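Local coordinates for AHL synthase (Burkholderia glumae, PDB 3P2H), which probably makes N-acyl-homoserine lactone quorum-sensing signals from fatty acyl groups carried on acyl carrier protein and S-adenosylmethionine, and is bound here to an inhibitor and methylthioadenosine, at residues Tyr47-Val53 with Arg69-Arg75; Pro76-Gln80 with Glu99-Phe103; Ala95-Leu100 with Arg134-Ile140. The protein carries 3 engineered substitutions. All coordinates share one frame; numbering follows the deposited sequence.

Contact 1: residues Tyr47-Val53 with Arg69-Arg75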
loop_
_atom_site.group_PDB
_atom_site.type_symbol
_atom_site.label_atom_id
_atom_site.label_comp_id
_atom_site.label_asym_id
_atom_site.label_seq_id
_atom_site.Cartn_x
_atom_site.Cartn_y
_atom_site.Cartn_z
ATOM N N TYR A 47 -4.552 2.495 11.913
ATOM C CA TYR A 47 -5.187 2.397 10.606
ATOM C C TYR A 47 -5.597 0.981 10.216
ATOM O O TYR A 47 -6.133 0.754 9.133
ATOM C CB TYR A 47 -4.276 3.028 9.561
ATOM C CG TYR A 47 -4.027 4.474 9.903
ATOM C CD1 TYR A 47 -5.062 5.402 9.838
ATOM C CD2 TYR A 47 -2.798 4.891 10.402
ATOM C CE1 TYR A 47 -4.883 6.710 10.276
ATOM C CE2 TYR A 47 -2.608 6.193 10.842
ATOM C CZ TYR A 47 -3.659 7.096 10.781
ATOM O OH TYR A 47 -3.508 8.369 11.273
ATOM N N ASP A 48 -5.348 0.034 11.115
ATOM C CA ASP A 48 -5.734 -1.350 10.885
ATOM C C ASP A 48 -7.080 -1.513 11.586
ATOM O O ASP A 48 -7.136 -1.717 12.793
ATOM C CB ASP A 48 -4.682 -2.289 11.473
ATOM C CG ASP A 48 -3.384 -2.251 10.695
ATOM O OD1 ASP A 48 -3.423 -2.538 9.484
ATOM O OD2 ASP A 48 -2.335 -1.926 11.285
ATOM N N ARG A 49 -8.158 -1.397 10.815
ATOM C CA ARG A 49 -9.518 -1.472 11.344
ATOM C C ARG A 49 -10.338 -2.547 10.639
ATOM O O ARG A 49 -9.889 -3.140 9.660
ATOM C CB ARG A 49 -10.217 -0.121 11.160
ATOM C CG ARG A 49 -9.364 1.087 11.530
ATOM C CD ARG A 49 -10.111 2.407 11.303
ATOM N NE ARG A 49 -10.577 2.559 9.923
ATOM C CZ ARG A 49 -10.153 3.495 9.077
ATOM N NH1 ARG A 49 -9.242 4.384 9.458
ATOM N NH2 ARG A 49 -10.646 3.544 7.845
ATOM N N ASP A 50 -11.550 -2.782 11.126
ATOM C CA ASP A 50 -12.408 -3.789 10.519
ATOM C C ASP A 50 -12.664 -3.477 9.051
ATOM O O ASP A 50 -12.798 -4.390 8.237
ATOM C CB ASP A 50 -13.759 -3.876 11.234
ATOM C CG ASP A 50 -13.656 -4.453 12.634
ATOM O OD1 ASP A 50 -12.617 -5.058 12.982
ATOM O OD2 ASP A 50 -14.641 -4.312 13.391
ATOM N N ASP A 51 -12.729 -2.188 8.718
ATOM C CA ASP A 51 -13.007 -1.769 7.344
ATOM C C ASP A 51 -11.780 -1.665 6.434
ATOM O O ASP A 51 -11.910 -1.431 5.232
ATOM C CB ASP A 51 -13.772 -0.435 7.352
ATOM C CG ASP A 51 -12.924 0.729 7.820
ATOM O OD1 ASP A 51 -12.598 1.594 6.980
ATOM O OD2 ASP A 51 -12.578 0.783 9.020
ATOM N N THR A 52 -10.593 -1.854 7.005
ATOM C CA THR A 52 -9.362 -1.775 6.228
ATOM C C THR A 52 -9.319 -2.892 5.195
ATOM O O THR A 52 -9.759 -4.005 5.464
ATOM C CB THR A 52 -8.124 -1.895 7.140
ATOM O OG1 THR A 52 -8.162 -0.860 8.129
ATOM C CG2 THR A 52 -6.847 -1.761 6.328
ATOM N N VAL A 53 -8.805 -2.586 4.007
ATOM C CA VAL A 53 -8.696 -3.583 2.944
ATOM C C VAL A 53 -7.240 -4.021 2.866
ATOM O O VAL A 53 -6.338 -3.187 2.949
ATOM C CB VAL A 53 -9.138 -3.002 1.575
ATOM C CG1 VAL A 53 -8.908 -4.019 0.465
ATOM C CG2 VAL A 53 -10.609 -2.618 1.637
ATOM N N ARG A 69 -1.948 -2.251 2.142
ATOM C CA ARG A 69 -3.094 -1.793 2.908
ATOM C C ARG A 69 -3.804 -0.716 2.103
ATOM O O ARG A 69 -3.160 0.179 1.564
ATOM C CB ARG A 69 -2.622 -1.226 4.254
ATOM C CG ARG A 69 -3.735 -0.709 5.132
ATOM C CD ARG A 69 -3.278 -0.547 6.572
ATOM N NE ARG A 69 -2.414 0.611 6.773
ATOM C CZ ARG A 69 -1.891 0.949 7.945
ATOM N NH1 ARG A 69 -2.140 0.208 9.015
ATOM N NH2 ARG A 69 -1.146 2.038 8.055
ATOM N N LEU A 70 -5.125 -0.821 2.013
ATOM C CA LEU A 70 -5.927 0.153 1.278
ATOM C C LEU A 70 -6.962 0.787 2.198
ATOM O O LEU A 70 -7.675 0.089 2.920
ATOM C CB LEU A 70 -6.629 -0.519 0.093
ATOM C CG LEU A 70 -5.721 -0.897 -1.085
ATOM C CD1 LEU A 70 -6.488 -1.743 -2.083
ATOM C CD2 LEU A 70 -5.209 0.364 -1.743
ATOM N N LEU A 71 -7.032 2.114 2.170
ATOM C CA LEU A 71 -7.978 2.865 2.990
ATOM C C LEU A 71 -8.640 3.957 2.170
ATOM O O LEU A 71 -8.001 4.577 1.331
ATOM C CB LEU A 71 -7.262 3.522 4.172
ATOM C CG LEU A 71 -6.661 2.644 5.269
ATOM C CD1 LEU A 71 -5.782 3.509 6.170
ATOM C CD2 LEU A 71 -7.778 1.972 6.063
ATOM N N PRO A 72 -9.938 4.206 2.400
ATOM C CA PRO A 72 -10.625 5.257 1.650
ATOM C C PRO A 72 -10.233 6.590 2.283
ATOM O O PRO A 72 -10.093 6.675 3.503
ATOM C CB PRO A 72 -12.099 4.922 1.867
ATOM C CG PRO A 72 -12.107 4.391 3.265
ATOM C CD PRO A 72 -10.870 3.498 3.298
ATOM N N THR A 73 -10.048 7.628 1.476
ATOM C CA THR A 73 -9.664 8.915 2.042
ATOM C C THR A 73 -10.811 9.620 2.765
ATOM O O THR A 73 -10.589 10.612 3.463
ATOM C CB THR A 73 -9.097 9.860 0.976
ATOM O OG1 THR A 73 -10.020 9.966 -0.112
ATOM C CG2 THR A 73 -7.748 9.347 0.479
ATOM N N THR A 74 -12.031 9.115 2.604
ATOM C CA THR A 74 -13.177 9.714 3.272
ATOM C C THR A 74 -13.159 9.341 4.756
ATOM O O THR A 74 -13.985 9.810 5.538
ATOM C CB THR A 74 -14.497 9.250 2.654
ATOM O OG1 THR A 74 -14.558 7.824 2.686
ATOM C CG2 THR A 74 -14.613 9.735 1.218
ATOM N N ARG A 75 -12.220 8.479 5.131
ATOM C CA ARG A 75 -12.075 8.071 6.525
ATOM C C ARG A 75 -10.637 8.364 6.928
ATOM O O ARG A 75 -9.792 8.617 6.074
ATOM C CB ARG A 75 -12.395 6.584 6.699
ATOM C CG ARG A 75 -13.871 6.260 6.506
ATOM C CD ARG A 75 -14.210 4.841 6.945
ATOM N NE ARG A 75 -15.584 4.505 6.588
ATOM C CZ ARG A 75 -16.181 3.349 6.862
ATOM N NH1 ARG A 75 -15.527 2.391 7.508
ATOM N NH2 ARG A 75 -17.439 3.153 6.484
HETATM O O HOH W 1 -9.580 5.362 5.851
#
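D51 meets R75 and D48 meets R69 at two salt bridges, and between them L71 fills the apolar middle of the contact. R49 links the polar and apolar parts. Its chain, bent at chi3 (-57°), swings the guanidinium back over its own turn, where it grips the carboxylate of D51 side-on: R49 NE bonds to D51 OD2 at 2.8 Å and R49 NH2 to D51 OD1, each in the guanidinium plane and each on a syn lone pair. One face of that guanidinium receives L71 CD2, and R49 NH2 also gives a hydrogen to a water that in turn donates to P72 O. D51 OD1 is shared, since R75 NH1 reaches it at 3.1 Å; the two planes there are 50° apart. The R49-D51-R75 network thus ties the type I turn of residues 49-52 to the end of the opposing segment.

At the other end, R69 CG stands opposite its backbone N, and the chain then bends at chi3 (74°), laying one guanidinium face against Y47 CB. R69 NH1 meets D48 OD1 at 3.1 Å from above the carboxylate plane. R69 also bridges to D45, and D48 OD1 has a salt bridge with R23 and a hydrogen bond with Y54. T52 OG1 donates to Y47 O. The same T52 OG1 accepts from R49 N at 2.7 Å, while T52 CG2 packs on R69 CG at 3.5 Å. L71 CD1 lies 3.7 Å from Y47 CB.

V53 and L70 form an antiparallel hydrogen-bonded pair, where strands 53-58 and 64-72 join in a sheet consistent with the family's acetyltransferase-like (GNAT-type) fold. Their side chains touch C130 of helix 120-133, whereas Y47, which lines the methylthioadenosine pocket, and R69 pack against L78 of helix 78-81.

Contact 2: residues Pro76-Gln80 with Glu99-Phe103. With NOO (N-(3-oxocyclohex-1-en-1-yl)octanamide), chain C; MTA (5'-deoxy-5'-methylthioadenosine), chain B.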
loop_
_atom_site.group_PDB
_atom_site.type_symbol
_atom_site.label_atom_id
_atom_site.label_comp_id
_atom_site.label_asym_id
_atom_site.label_seq_id
_atom_site.Cartn_x
_atom_site.Cartn_y
_atom_site.Cartn_z
ATOM N N PRO A 76 -10.342 8.341 8.235
ATOM C CA PRO A 76 -8.982 8.621 8.706
ATOM C C PRO A 76 -7.900 7.795 8.017
ATOM O O PRO A 76 -8.067 6.593 7.827
ATOM C CB PRO A 76 -9.070 8.315 10.198
ATOM C CG PRO A 76 -10.493 8.679 10.528
ATOM C CD PRO A 76 -11.246 8.073 9.370
ATOM N N TYR A 77 -6.807 8.450 7.628
ATOM C CA TYR A 77 -5.682 7.753 7.004
ATOM C C TYR A 77 -4.304 8.329 7.380
ATOM O O TYR A 77 -4.193 9.460 7.850
ATOM C CB TYR A 77 -5.859 7.645 5.483
ATOM C CG TYR A 77 -5.906 8.926 4.675
ATOM C CD1 TYR A 77 -7.061 9.714 4.620
ATOM C CD2 TYR A 77 -4.825 9.293 3.877
ATOM C CE1 TYR A 77 -7.135 10.831 3.767
ATOM C CE2 TYR A 77 -4.886 10.398 3.032
ATOM C CZ TYR A 77 -6.040 11.159 2.976
ATOM O OH TYR A 77 -6.097 12.217 2.092
ATOM N N LEU A 78 -3.267 7.522 7.182
ATOM C CA LEU A 78 -1.891 7.861 7.553
ATOM C C LEU A 78 -1.296 9.182 7.058
ATOM O O LEU A 78 -0.849 10.002 7.857
ATOM C CB LEU A 78 -0.974 6.690 7.164
ATOM C CG LEU A 78 0.474 6.683 7.665
ATOM C CD1 LEU A 78 0.504 6.935 9.163
ATOM C CD2 LEU A 78 1.119 5.342 7.335
ATOM N N LEU A 79 -1.270 9.388 5.749
ATOM C CA LEU A 79 -0.715 10.615 5.187
ATOM C C LEU A 79 -1.466 11.834 5.726
ATOM O O LEU A 79 -0.875 12.850 6.080
ATOM C CB LEU A 79 -0.812 10.560 3.656
ATOM C CG LEU A 79 -0.325 11.749 2.823
ATOM C CD1 LEU A 79 1.123 12.093 3.169
ATOM C CD2 LEU A 79 -0.462 11.409 1.342
ATOM N N GLN A 80 -2.782 11.708 5.799
ATOM C CA GLN A 80 -3.650 12.776 6.270
ATOM C C GLN A 80 -3.379 13.224 7.698
ATOM O O GLN A 80 -3.149 14.405 7.950
ATOM C CB GLN A 80 -5.101 12.326 6.156
ATOM C CG GLN A 80 -6.115 13.262 6.789
ATOM C CD GLN A 80 -7.485 12.624 6.874
ATOM O OE1 GLN A 80 -7.663 11.607 7.542
ATOM N NE2 GLN A 80 -8.459 13.211 6.190
ATOM N N GLU A 99 -6.007 5.495 -0.120
ATOM C CA GLU A 99 -4.607 5.531 0.275
ATOM C C GLU A 99 -3.981 4.147 0.310
ATOM O O GLU A 99 -4.539 3.212 0.891
ATOM C CB GLU A 99 -4.425 6.161 1.659
ATOM C CG GLU A 99 -2.963 6.134 2.101
ATOM C CD GLU A 99 -2.774 6.386 3.581
ATOM O OE1 GLU A 99 -3.366 5.644 4.383
ATOM O OE2 GLU A 99 -2.026 7.318 3.940
ATOM N N LEU A 100 -2.809 4.032 -0.303
ATOM C CA LEU A 100 -2.072 2.778 -0.326
ATOM C C LEU A 100 -0.942 2.918 0.687
ATOM O O LEU A 100 -0.155 3.855 0.605
ATOM C CB LEU A 100 -1.492 2.529 -1.722
ATOM C CG LEU A 100 -0.646 1.264 -1.898
ATOM C CD1 LEU A 100 -1.484 0.036 -1.579
ATOM C CD2 LEU A 100 -0.111 1.193 -3.326
ATOM N N SER A 101 -0.881 2.008 1.655
ATOM C CA SER A 101 0.172 2.045 2.666
ATOM C C SER A 101 0.675 0.635 2.981
ATOM O O SER A 101 0.162 -0.340 2.442
ATOM C CB SER A 101 -0.332 2.714 3.950
ATOM O OG SER A 101 -1.467 2.046 4.463
ATOM N N ARG A 102 1.672 0.542 3.856
ATOM C CA ARG A 102 2.254 -0.739 4.236
ATOM C C ARG A 102 2.366 -1.640 3.009
ATOM O O ARG A 102 1.856 -2.760 2.987
ATOM C CB ARG A 102 1.402 -1.413 5.319
ATOM C CG ARG A 102 1.397 -0.692 6.670
ATOM C CD ARG A 102 2.799 -0.602 7.278
ATOM N NE ARG A 102 2.773 -0.241 8.696
ATOM C CZ ARG A 102 2.476 0.968 9.172
ATOM N NH1 ARG A 102 2.476 1.182 10.482
ATOM N NH2 ARG A 102 2.187 1.968 8.344
ATOM N N PHE A 103 3.037 -1.127 1.986
ATOM C CA PHE A 103 3.222 -1.849 0.737
ATOM C C PHE A 103 4.623 -2.447 0.699
ATOM O O PHE A 103 5.612 -1.732 0.825
ATOM C CB PHE A 103 3.038 -0.897 -0.448
ATOM C CG PHE A 103 3.099 -1.569 -1.787
ATOM C CD1 PHE A 103 2.000 -2.249 -2.290
ATOM C CD2 PHE A 103 4.262 -1.512 -2.556
ATOM C CE1 PHE A 103 2.052 -2.861 -3.538
ATOM C CE2 PHE A 103 4.324 -2.125 -3.810
ATOM C CZ PHE A 103 3.215 -2.799 -4.300
HETATM C C1 NOO C . 9.528 -0.624 0.446
HETATM O O1 NOO C . 10.478 -0.460 -0.314
HETATM C C2 NOO C . 8.266 0.227 0.370
HETATM C C3 NOO C . 7.488 0.508 1.500
HETATM C C4 NOO C . 7.822 -0.253 2.800
HETATM C C5 NOO C . 8.439 -1.692 2.584
HETATM C C6 NOO C . 9.613 -1.716 1.558
HETATM N N7 NOO C . 6.392 1.470 1.554
HETATM C C8 NOO C . 5.081 1.469 2.100
HETATM O O8 NOO C . 4.809 1.173 3.260
HETATM C C9 NOO C . 3.883 1.869 1.211
HETATM C C10 NOO C . 4.123 2.541 -0.165
HETATM C C11 NOO C . 2.917 3.456 -0.515
HETATM C C12 NOO C . 2.545 3.404 -2.007
HETATM C C13 NOO C . 1.428 4.419 -2.336
HETATM C C14 NOO C . 1.558 4.959 -3.772
HETATM C C15 NOO C . 0.330 5.779 -4.180
HETATM C CS MTA B . 5.655 5.610 5.788
HETATM S "S5'" MTA B . 7.209 6.534 5.977
HETATM C "C5'" MTA B . 8.024 5.578 7.292
HETATM C "C4'" MTA B . 7.826 6.207 8.673
HETATM O "O4'" MTA B . 6.399 6.209 8.956
HETATM C "C2'" MTA B . 7.333 4.810 10.581
HETATM O "O2'" MTA B . 7.651 4.519 11.946
HETATM C "C3'" MTA B . 8.534 5.337 9.721
HETATM O "O3'" MTA B . 9.373 6.169 10.532
HETATM C "C1'" MTA B . 6.275 5.910 10.372
HETATM N N9 MTA B . 4.902 5.429 10.631
HETATM C C8 MTA B . 4.240 4.408 9.992
HETATM N N7 MTA B . 3.043 4.254 10.469
HETATM C C5 MTA B . 2.845 5.171 11.453
HETATM C C6 MTA B . 1.760 5.498 12.333
HETATM N N6 MTA B . 0.575 4.787 12.267
HETATM N N1 MTA B . 1.918 6.523 13.233
HETATM C C2 MTA B . 3.078 7.239 13.316
HETATM N N3 MTA B . 4.118 6.935 12.484
HETATM C C4 MTA B . 4.052 5.942 11.566
#
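The Y77 ring presents its edge to the carboxylate of E99: Y77 CD2 lies 3.4 Å from E99 OE2, which sits in the ring plane, and the two flat groups stand nearly perpendicular, 85° apart. Q80 CB covers one ring face, over its centre. Around the guanidinium of R102, L78 CD2 sits in plane at the edge, 3.7 Å from R102 NH2. Near the same plane is N7 of methylthioadenosine, which takes two weak hydrogen bonds, from R102 NH1 at 3.1 Å and from R102 NH2. L78 packs beside this junction, CD2 at the guanidinium edge and L78 CD1 3.7 Å from C6 of methylthioadenosine.

E99 illustrates how a buried carboxylate can be satisfied by the first turn of a helix. Its side chain leaves the strand anti to the backbone nitrogen (chi1 177°) and stays extended, so the carboxylate reaches the amides at the beginning of helix 78-81. Two of them hold it, one well and one weakly: L79 N donates to E99 OE2 at 2.9 Å, almost straight at 170°, while the bond from L78 N to E99 OE1 is long and weak. Y77, at the N-cap position, has its own N bonded to Q80 OE1, and its hydroxyl is held by P92 O.

R102 also forms salt bridges with E43 and D45, and D45 binds the nucleoside as well. Beyond the corner at R102, F103 N makes a weak hydrogen bond of 3.2 Å to O8 of the inhibitor, whose acyl chain runs along L100. Strand 97-105 lies between strands 64-72 and 138-144 of the sheet, consistent with a GNAT-type fold; helix 78-81 packs on it, with L79 also touching I140 and V142, while L100 and F103 contact L124 of helix 120-133.

Contact 3: residues Ala95-Leu100 with Arg134-Ile140. With NOO (N-(3-oxocyclohex-1-en-1-yl)octanamide), chain C.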
loop_
_atom_site.group_PDB
_atom_site.type_symbol
_atom_site.label_atom_id
_atom_site.label_comp_id
_atom_site.label_asym_id
_atom_site.label_seq_id
_atom_site.Cartn_x
_atom_site.Cartn_y
_atom_site.Cartn_z
ATOM N N ALA A 95 -14.268 10.109 -2.551
ATOM C CA ALA A 95 -14.623 8.729 -2.827
ATOM C C ALA A 95 -13.749 8.229 -3.980
ATOM O O ALA A 95 -13.585 7.027 -4.171
ATOM C CB ALA A 95 -16.085 8.634 -3.197
ATOM N N HIS A 96 -13.177 9.159 -4.740
ATOM C CA HIS A 96 -12.340 8.785 -5.875
ATOM C C HIS A 96 -10.874 8.578 -5.531
ATOM O O HIS A 96 -10.076 8.272 -6.413
ATOM C CB HIS A 96 -12.438 9.836 -6.987
ATOM C CG HIS A 96 -13.808 9.974 -7.575
ATOM N ND1 HIS A 96 -14.730 8.949 -7.569
ATOM C CD2 HIS A 96 -14.396 11.004 -8.229
ATOM C CE1 HIS A 96 -15.826 9.341 -8.193
ATOM N NE2 HIS A 96 -15.650 10.584 -8.603
ATOM N N VAL A 97 -10.514 8.760 -4.263
ATOM C CA VAL A 97 -9.128 8.584 -3.837
ATOM C C VAL A 97 -9.008 7.645 -2.635
ATOM O O VAL A 97 -9.707 7.808 -1.633
ATOM C CB VAL A 97 -8.470 9.930 -3.458
ATOM C CG1 VAL A 97 -7.024 9.700 -3.044
ATOM C CG2 VAL A 97 -8.527 10.893 -4.624
ATOM N N TRP A 98 -8.118 6.665 -2.753
ATOM C CA TRP A 98 -7.859 5.699 -1.688
ATOM C C TRP A 98 -6.370 5.772 -1.367
ATOM O O TRP A 98 -5.566 6.081 -2.243
ATOM C CB TRP A 98 -8.211 4.273 -2.138
ATOM C CG TRP A 98 -9.657 3.906 -1.963
ATOM C CD1 TRP A 98 -10.737 4.525 -2.525
ATOM C CD2 TRP A 98 -10.181 2.843 -1.156
ATOM N NE1 TRP A 98 -11.901 3.914 -2.115
ATOM C CE2 TRP A 98 -11.587 2.880 -1.274
ATOM C CE3 TRP A 98 -9.597 1.863 -0.343
ATOM C CZ2 TRP A 98 -12.419 1.978 -0.607
ATOM C CZ3 TRP A 98 -10.427 0.963 0.323
ATOM C CH2 TRP A 98 -11.822 1.030 0.186
ATOM N N GLU A 99 -6.007 5.495 -0.120
ATOM C CA GLU A 99 -4.607 5.531 0.275
ATOM C C GLU A 99 -3.981 4.147 0.310
ATOM O O GLU A 99 -4.539 3.212 0.891
ATOM C CB GLU A 99 -4.425 6.161 1.659
ATOM C CG GLU A 99 -2.963 6.134 2.101
ATOM C CD GLU A 99 -2.774 6.386 3.581
ATOM O OE1 GLU A 99 -3.366 5.644 4.383
ATOM O OE2 GLU A 99 -2.026 7.318 3.940
ATOM N N LEU A 100 -2.809 4.032 -0.303
ATOM C CA LEU A 100 -2.072 2.778 -0.326
ATOM C C LEU A 100 -0.942 2.918 0.687
ATOM O O LEU A 100 -0.155 3.855 0.605
ATOM C CB LEU A 100 -1.492 2.529 -1.722
ATOM C CG LEU A 100 -0.646 1.264 -1.898
ATOM C CD1 LEU A 100 -1.484 0.036 -1.579
ATOM C CD2 LEU A 100 -0.111 1.193 -3.326
ATOM N N ARG A 134 -13.815 -0.414 -6.250
ATOM C CA ARG A 134 -14.464 0.261 -5.135
ATOM C C ARG A 134 -14.739 1.721 -5.472
ATOM O O ARG A 134 -15.150 2.499 -4.607
ATOM C CB ARG A 134 -13.584 0.174 -3.886
ATOM C CG ARG A 134 -13.402 -1.244 -3.361
ATOM C CD ARG A 134 -14.734 -1.817 -2.931
ATOM N NE ARG A 134 -15.145 -1.296 -1.631
ATOM C CZ ARG A 134 -14.833 -1.867 -0.473
ATOM N NH1 ARG A 134 -14.111 -2.981 -0.461
ATOM N NH2 ARG A 134 -15.236 -1.323 0.669
ATOM N N GLY A 135 -14.492 2.089 -6.729
ATOM C CA GLY A 135 -14.746 3.449 -7.170
ATOM C C GLY A 135 -13.581 4.424 -7.166
ATOM O O GLY A 135 -13.763 5.593 -7.492
ATOM N N ALA A 136 -12.388 3.966 -6.805
ATOM C CA ALA A 136 -11.235 4.854 -6.773
ATOM C C ALA A 136 -10.720 5.173 -8.173
ATOM O O ALA A 136 -10.683 4.301 -9.049
ATOM C CB ALA A 136 -10.119 4.235 -5.946
ATOM N N ARG A 137 -10.326 6.427 -8.377
ATOM C CA ARG A 137 -9.782 6.871 -9.655
ATOM C C ARG A 137 -8.299 7.201 -9.480
ATOM O O ARG A 137 -7.568 7.383 -10.453
ATOM C CB ARG A 137 -10.557 8.086 -10.162
ATOM C CG ARG A 137 -11.982 7.725 -10.558
ATOM C CD ARG A 137 -12.842 8.935 -10.875
ATOM N NE ARG A 137 -14.161 8.513 -11.352
ATOM C CZ ARG A 137 -15.110 9.344 -11.771
ATOM N NH1 ARG A 137 -14.900 10.653 -11.772
ATOM N NH2 ARG A 137 -16.265 8.863 -12.217
ATOM N N GLN A 138 -7.868 7.263 -8.223
ATOM C CA GLN A 138 -6.475 7.541 -7.884
ATOM C C GLN A 138 -6.095 6.920 -6.546
ATOM O O GLN A 138 -6.947 6.694 -5.680
ATOM C CB GLN A 138 -6.220 9.042 -7.768
ATOM C CG GLN A 138 -6.246 9.836 -9.050
ATOM C CD GLN A 138 -6.064 11.314 -8.775
ATOM O OE1 GLN A 138 -6.883 11.929 -8.100
ATOM N NE2 GLN A 138 -4.984 11.886 -9.280
ATOM N N LEU A 139 -4.804 6.641 -6.399
ATOM C CA LEU A 139 -4.258 6.125 -5.159
ATOM C C LEU A 139 -3.253 7.183 -4.716
ATOM O O LEU A 139 -2.643 7.860 -5.551
ATOM C CB LEU A 139 -3.521 4.802 -5.369
ATOM C CG LEU A 139 -4.319 3.571 -5.781
ATOM C CD1 LEU A 139 -3.367 2.400 -5.890
ATOM C CD2 LEU A 139 -5.408 3.282 -4.769
ATOM N N ILE A 140 -3.098 7.335 -3.407
ATOM C CA ILE A 140 -2.150 8.290 -2.859
ATOM C C ILE A 140 -1.472 7.648 -1.658
ATOM O O ILE A 140 -2.054 6.791 -0.999
ATOM C CB ILE A 140 -2.850 9.607 -2.444
ATOM C CG1 ILE A 140 -1.796 10.673 -2.127
ATOM C CG2 ILE A 140 -3.761 9.370 -1.247
ATOM C CD1 ILE A 140 -2.361 12.059 -1.925
HETATM C C1 NOO C . 9.528 -0.624 0.446
HETATM O O1 NOO C . 10.478 -0.460 -0.314
HETATM C C2 NOO C . 8.266 0.227 0.370
HETATM C C3 NOO C . 7.488 0.508 1.500
HETATM C C4 NOO C . 7.822 -0.253 2.800
HETATM C C5 NOO C . 8.439 -1.692 2.584
HETATM C C6 NOO C . 9.613 -1.716 1.558
HETATM N N7 NOO C . 6.392 1.470 1.554
HETATM C C8 NOO C . 5.081 1.469 2.100
HETATM O O8 NOO C . 4.809 1.173 3.260
HETATM C C9 NOO C . 3.883 1.869 1.211
HETATM C C10 NOO C . 4.123 2.541 -0.165
HETATM C C11 NOO C . 2.917 3.456 -0.515
HETATM C C12 NOO C . 2.545 3.404 -2.007
HETATM C C13 NOO C . 1.428 4.419 -2.336
HETATM C C14 NOO C . 1.558 4.959 -3.772
HETATM C C15 NOO C . 0.330 5.779 -4.180
HETATM O O HOH W 2 -14.480 4.679 -3.329
#
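R137 runs alongside H96 in the same direction, spread over the imidazole: the guanidinium stacks flat at 3.8 Å between centres, planes 17° apart, and R137 CD sits over the ring centre as a CH-pi contact. R137 is extended from CG to NE, which lets both its aliphatic and its charged parts follow the ring. The H96 carbonyl O accepts from two amides, R137 N at 2.7 Å and Q138 N at 3.0 Å, the latter nearly along the carbonyl direction. H96 ND1 adds a weak bond to G135 O.

W98 is the large apolar member. A136 CB rests 3.5 Å from W98 CD1, and R134 CB lies 3.9 Å from W98 CZ2, on the six-membered ring. A water at the ring edge, in plane, accepts from W98 NE1 and donates to A95 O and to R134 O, bridging both segments. R134 itself reaches E7 with its guanidinium. V97 CG1 and I140 CG2 meet at 3.7 Å on the other side of the sheet from W98 and L139.

What positions these side chains is the parallel pairing of V97 with Q138, W98 with L139 and E99 with I140, held by bonds from W98 N to Q138 O, I140 N to W98 O and L100 N to I140 O. The short strand segments run at 39° to each other, and the inhibitor's acyl chain ends near I140. G135, at positive phi, is the C-prime residue of the Schellman motif ending helix 120-133. That helix lies in the beta-alpha-beta crossover joining the parallel neighbours 97-105 and 138-144, as expected for a GNAT-type fold; it covers L100 and L139, which line the inhibitor pocket, while W176 of strand 170-178 packs on V97, Q138 and I140.

Overall arrangement
Strand 97-105 is the common element: contacts 2 and 3 share E99 and L100, and contact 1 reaches its neighbour, strand 64-72, whose L71 O lies 2.6 Å from E99 N, a probable hydrogen bond. Every touching residue of contact 2 is buried, and it lies nearest the centre of the chain; contacts 1 and 3 run from buried strands to exposed loops. The chemistry follows that gradient. Contact 1 joins an antiparallel pair to salt bridges, contact 3 joins a parallel ladder to an arginine-histidine stack at its outer end, and contact 2 sets one carboxylate against helix amides. Contacts 2 and 3 both touch the inhibitor, whereas contacts 1 and 2 meet the methylthioadenosine.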